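PDB 3LOM: geranyltranstransferase from Legionella pneumophila subsp. pneumophila, which probably catalyses the magnesium-dependent chain elongation of isoprenoid diphosphates, forming farnesyl diphosphate or a longer homologue such as geranylgeranyl diphosphate. Local coordinates for residues A[294-297]-A[298-302]; A[230-233]-A[234-238]. One frame throughout, in Å; residues are numbered along the deposited sequence.

Contact 1: residues A[294-297]-A[298-302]; sequences LTKQ and LQNRS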
loop_
_atom_site.group_PDB
_atom_site.type_symbol
_atom_site.label_atom_id
_atom_site.label_comp_id
_atom_site.label_asym_id
_atom_site.label_seq_id
_atom_site.Cartn_x
_atom_site.Cartn_y
_atom_site.Cartn_z
ATOM N N LEU A 294 5.441 -24.695 -19.124
ATOM C CA LEU A 294 4.601 -24.181 -18.039
ATOM C C LEU A 294 3.205 -23.802 -18.540
ATOM O O LEU A 294 2.203 -24.125 -17.898
ATOM C CB LEU A 294 5.261 -22.985 -17.339
ATOM C CG LEU A 294 4.430 -22.354 -16.213
ATOM C CD1 LEU A 294 4.320 -23.285 -15.012
ATOM C CD2 LEU A 294 4.964 -20.988 -15.806
ATOM N N THR A 295 3.160 -23.130 -19.692
ATOM C CA THR A 295 1.913 -22.737 -20.346
ATOM C C THR A 295 1.066 -23.964 -20.669
ATOM O O THR A 295 -0.145 -23.970 -20.433
ATOM C CB THR A 295 2.192 -21.931 -21.631
ATOM O OG1 THR A 295 3.144 -20.895 -21.351
ATOM C CG2 THR A 295 0.916 -21.307 -22.178
ATOM N N LYS A 296 1.719 -25.008 -21.175
ATOM C CA LYS A 296 1.046 -26.265 -21.479
ATOM C C LYS A 296 0.584 -26.992 -20.216
ATOM O O LYS A 296 -0.425 -27.695 -20.247
ATOM C CB LYS A 296 1.932 -27.163 -22.345
ATOM C CG LYS A 296 1.142 -28.088 -23.253
ATOM C CD LYS A 296 1.706 -28.099 -24.664
ATOM C CE LYS A 296 0.649 -28.555 -25.660
ATOM N NZ LYS A 296 1.052 -28.292 -27.067
ATOM N N GLN A 297 1.314 -26.811 -19.114
ATOM C CA GLN A 297 0.887 -27.321 -17.806
ATOM C C GLN A 297 -0.345 -26.568 -17.301
ATOM O O GLN A 297 -1.279 -27.176 -16.771
ATOM C CB GLN A 297 2.016 -27.224 -16.771
ATOM C CG GLN A 297 3.040 -28.354 -16.815
ATOM C CD GLN A 297 4.092 -28.249 -15.715
ATOM O OE1 GLN A 297 4.030 -27.371 -14.849
ATOM N NE2 GLN A 297 5.066 -29.151 -15.747
ATOM N N LEU A 298 -0.338 -25.247 -17.478
ATOM C CA LEU A 298 -1.459 -24.392 -17.085
ATOM C C LEU A 298 -2.696 -24.625 -17.947
ATOM O O LEU A 298 -3.816 -24.482 -17.468
ATOM C CB LEU A 298 -1.053 -22.917 -17.131
ATOM C CG LEU A 298 -0.063 -22.429 -16.072
ATOM C CD1 LEU A 298 0.729 -21.245 -16.600
ATOM C CD2 LEU A 298 -0.775 -22.068 -14.776
ATOM N N GLN A 299 -2.485 -24.980 -19.211
ATOM C CA GLN A 299 -3.580 -25.335 -20.113
ATOM C C GLN A 299 -4.237 -26.666 -19.739
ATOM O O GLN A 299 -5.465 -26.792 -19.791
ATOM C CB GLN A 299 -3.093 -25.352 -21.569
ATOM C CG GLN A 299 -4.174 -25.694 -22.597
ATOM C CD GLN A 299 -3.778 -25.372 -24.029
ATOM O OE1 GLN A 299 -4.618 -25.391 -24.929
ATOM N NE2 GLN A 299 -2.501 -25.067 -24.247
ATOM N N ASN A 300 -3.423 -27.640 -19.337
ATOM C CA ASN A 300 -3.894 -29.014 -19.115
ATOM C C ASN A 300 -4.686 -29.289 -17.821
ATOM O O ASN A 300 -5.223 -30.388 -17.654
ATOM C CB ASN A 300 -2.747 -30.024 -19.286
ATOM C CG ASN A 300 -2.305 -30.181 -20.743
ATOM O OD1 ASN A 300 -2.593 -29.336 -21.597
ATOM N ND2 ASN A 300 -1.588 -31.264 -21.024
ATOM N N ARG A 301 -4.772 -28.306 -16.920
ATOM C CA ARG A 301 -5.673 -28.417 -15.755
ATOM C C ARG A 301 -7.131 -28.102 -16.121
ATOM O O ARG A 301 -8.018 -28.135 -15.266
ATOM C CB ARG A 301 -5.192 -27.597 -14.541
ATOM C CG ARG A 301 -4.563 -26.246 -14.847
ATOM C CD ARG A 301 -4.261 -25.462 -13.574
ATOM N NE ARG A 301 -5.388 -24.620 -13.168
ATOM C CZ ARG A 301 -5.498 -23.319 -13.438
ATOM N NH1 ARG A 301 -4.544 -22.685 -14.115
ATOM N NH2 ARG A 301 -6.568 -22.646 -13.029
ATOM N N SER A 302 -7.352 -27.801 -17.401
ATOM C CA SER A 302 -8.679 -27.703 -17.999
ATOM C C SER A 302 -8.955 -28.926 -18.886
ATOM O O SER A 302 -10.110 -29.308 -19.087
ATOM C CB SER A 302 -8.791 -26.416 -18.822
ATOM O OG SER A 302 -10.056 -26.308 -19.451
#
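Leu294 turns CG anti to the backbone N (chi1 178°), whereas Leu298, one turn later, holds CG anti to its carbonyl carbon (chi1 -70°). These different settings let Leu298 pack on the branch point of Leu294: CD1 of Leu298 lies 3.9 Å from CG of Leu294, the side chains crossing obliquely. The same rotation sets CG of Leu298 3.4 Å from the carbonyl O of Leu294, so its aliphatic branch lies against the backbone as well as the neighbouring leucine. That carbonyl also accepts the i+4 bond from N of Leu298, at 2.8 Å. Here is a standard alpha-helical i to i+4 leucine pair in helix 289-303 of the all-helical prenyl synthase fold, facing helix 53-64, where Ile53 touches both leucines.

Thr295 lies on another flank, its OG1 held by Tyr218 and by the carbonyl of Leu291, while its own O receives N of Gln299 at 2.8 Å. Further on the ladder slackens. N of Asn300 reaches O of Lys296 at 3.1 Å from above the carbonyl plane, 38° out of it, and makes only a weak second bond, 3.4 Å long, to O of Gln297. Beyond this shared donor the helix kinks, as N of Arg301 and N of Ser302 lack bonds to the preceding turn; N of Ser302 instead bonds O of Gln299 in a tighter turn.

Contact 2: residues A[230-233]-A[234-238]; sequences DDYL and DLYAP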
loop_
_atom_site.group_PDB
_atom_site.type_symbol
_atom_site.label_atom_id
_atom_site.label_comp_id
_atom_site.label_asym_id
_atom_site.label_seq_id
_atom_site.Cartn_x
_atom_site.Cartn_y
_atom_site.Cartn_z
ATOM N N ASP A 230 -10.962 -20.786 -14.467
ATOM C CA ASP A 230 -11.565 -20.763 -13.129
ATOM C C ASP A 230 -13.086 -20.857 -13.171
ATOM O O ASP A 230 -13.677 -21.609 -12.402
ATOM C CB ASP A 230 -11.118 -19.523 -12.344
ATOM C CG ASP A 230 -9.649 -19.580 -11.948
ATOM O OD1 ASP A 230 -9.113 -18.552 -11.477
ATOM O OD2 ASP A 230 -9.026 -20.651 -12.118
ATOM N N ASP A 231 -13.705 -20.115 -14.089
ATOM C CA ASP A 231 -15.156 -20.173 -14.298
ATOM C C ASP A 231 -15.597 -21.509 -14.901
ATOM O O ASP A 231 -16.666 -22.024 -14.566
ATOM C CB ASP A 231 -15.621 -19.006 -15.175
ATOM C CG ASP A 231 -15.451 -17.651 -14.495
ATOM O OD1 ASP A 231 -15.097 -17.604 -13.295
ATOM O OD2 ASP A 231 -15.684 -16.623 -15.164
ATOM N N TYR A 232 -14.753 -22.063 -15.773
ATOM C CA TYR A 232 -14.982 -23.369 -16.393
ATOM C C TYR A 232 -14.901 -24.500 -15.374
ATOM O O TYR A 232 -15.698 -25.438 -15.420
ATOM C CB TYR A 232 -13.971 -23.607 -17.524
ATOM C CG TYR A 232 -14.088 -24.949 -18.222
ATOM C CD1 TYR A 232 -15.153 -25.223 -19.081
ATOM C CD2 TYR A 232 -13.121 -25.939 -18.038
ATOM C CE1 TYR A 232 -15.260 -26.454 -19.725
ATOM C CE2 TYR A 232 -13.218 -27.169 -18.678
ATOM C CZ TYR A 232 -14.286 -27.420 -19.520
ATOM O OH TYR A 232 -14.381 -28.636 -20.154
ATOM N N LEU A 233 -13.934 -24.398 -14.465
ATOM C CA LEU A 233 -13.688 -25.419 -13.447
ATOM C C LEU A 233 -14.841 -25.530 -12.450
ATOM O O LEU A 233 -15.580 -26.513 -12.483
ATOM C CB LEU A 233 -12.354 -25.168 -12.729
ATOM C CG LEU A 233 -11.063 -25.882 -13.168
ATOM C CD1 LEU A 233 -10.925 -26.079 -14.679
ATOM C CD2 LEU A 233 -9.844 -25.151 -12.608
ATOM N N ASP A 234 -15.033 -24.507 -11.613
ATOM C CA ASP A 234 -16.039 -24.568 -10.538
ATOM C C ASP A 234 -17.519 -24.532 -10.967
ATOM O O ASP A 234 -18.406 -24.355 -10.127
ATOM C CB ASP A 234 -15.739 -23.564 -9.401
ATOM C CG ASP A 234 -15.674 -22.116 -9.871
ATOM O OD1 ASP A 234 -16.660 -21.604 -10.444
ATOM O OD2 ASP A 234 -14.633 -21.472 -9.625
ATOM N N LEU A 235 -17.783 -24.703 -12.261
ATOM C CA LEU A 235 -19.130 -25.028 -12.721
ATOM C C LEU A 235 -19.207 -26.487 -13.171
ATOM O O LEU A 235 -20.114 -27.215 -12.764
ATOM C CB LEU A 235 -19.608 -24.080 -13.833
ATOM C CG LEU A 235 -21.125 -24.091 -14.114
ATOM C CD1 LEU A 235 -21.671 -22.690 -14.292
ATOM C CD2 LEU A 235 -21.510 -24.954 -15.314
ATOM N N TYR A 236 -18.248 -26.912 -13.993
ATOM C CA TYR A 236 -18.339 -28.213 -14.661
ATOM C C TYR A 236 -17.753 -29.412 -13.901
ATOM O O TYR A 236 -18.509 -30.298 -13.494
ATOM C CB TYR A 236 -17.817 -28.134 -16.107
ATOM C CG TYR A 236 -18.727 -27.338 -17.025
ATOM C CD1 TYR A 236 -20.014 -27.792 -17.328
ATOM C CD2 TYR A 236 -18.306 -26.131 -17.581
ATOM C CE1 TYR A 236 -20.855 -27.066 -18.165
ATOM C CE2 TYR A 236 -19.142 -25.394 -18.417
ATOM C CZ TYR A 236 -20.415 -25.866 -18.702
ATOM O OH TYR A 236 -21.248 -25.146 -19.528
ATOM N N ALA A 237 -16.433 -29.442 -13.708
ATOM C CA ALA A 237 -15.770 -30.640 -13.162
ATOM C C ALA A 237 -16.066 -30.962 -11.669
ATOM O O ALA A 237 -16.507 -32.077 -11.373
ATOM C CB ALA A 237 -14.259 -30.657 -13.492
ATOM N N PRO A 238 -15.821 -30.014 -10.731
ATOM C CA PRO A 238 -16.436 -30.255 -9.426
ATOM C C PRO A 238 -17.711 -29.431 -9.236
ATOM O O PRO A 238 -18.446 -29.641 -8.270
ATOM C CB PRO A 238 -15.356 -29.798 -8.445
ATOM C CG PRO A 238 -14.641 -28.708 -9.162
ATOM C CD PRO A 238 -14.788 -28.961 -10.646
#
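The rings of Tyr232 and Tyr236, one helical turn apart, meet obliquely, in neither a stack nor a T: their centroids are 5.5 Å apart and their planes are inclined at 51°. CD2 of Tyr236 is the touching atom, 3.6 Å from CD1 of Tyr232. One face of the Tyr236 ring carries CD2 of Leu235, 3.5 Å above its centre, and the carbonyl O of Tyr232 sits at the ring edge, near its plane. With CG anti to the backbone N (chi1 179°), the Tyr232 ring comes within reach of Tyr236 although its CB leads away from residues 234-238. The backbones of the two tyrosines are joined by a hydrogen bond from N of Tyr236 to O of Tyr232, a long one at 3.3 Å.

Asp230, Asp231 and Asp234 form the second DDxxD signature of polyprenyl synthases, a motif that in relatives helps bind magnesium, together with the first aspartate-rich motif, at the allylic diphosphate site. N of Asp234 bonds O of Asp230 at 3.3 Å and nearly straight. The carboxylate of Asp234, with CG between its backbone N and carbonyl carbon, turns back to the same oxygen, bringing OD2 of Asp234 to 2.9 Å from O of Asp230, a close meeting of two acceptors without a bond. The helix then frays: N of Ala237 makes only a weak bond to O of Leu233, and CD of Pro238 rests 3.2 Å from that same oxygen.

Around this end of helix 209-236, Asp231 OD2 accepts N of Phe257. On the side of helix 263-279, Tyr232 packs on Leu266 and bonds Glu267 through OH, and Tyr236 touches Lys263; on the side of helix 289-303, Leu233 meets Arg301.

In the fold
Contacts 1 and 2, with centres about 15 Å apart, mark the late turns of two neighbouring helices, 289-303 and 209-236, and both helices loosen there. They meet directly. Arg301 NH2 reaches Asp230 OD2 at 3.3 Å in a long, weak salt bridge, tying residues 298-302 to the first aspartate of the motif. Packing backs this up, with OG of Ser302 3.4 Å from CE2 of Tyr232 and O of Arg301 3.6 Å from CD1 of Leu233. Contact 1 therefore packs beside the aspartate-rich end of helix 209-236, which probably faces the magnesium-diphosphate site as in related enzymes, while the chain after Pro238 is unmodelled through residue 253.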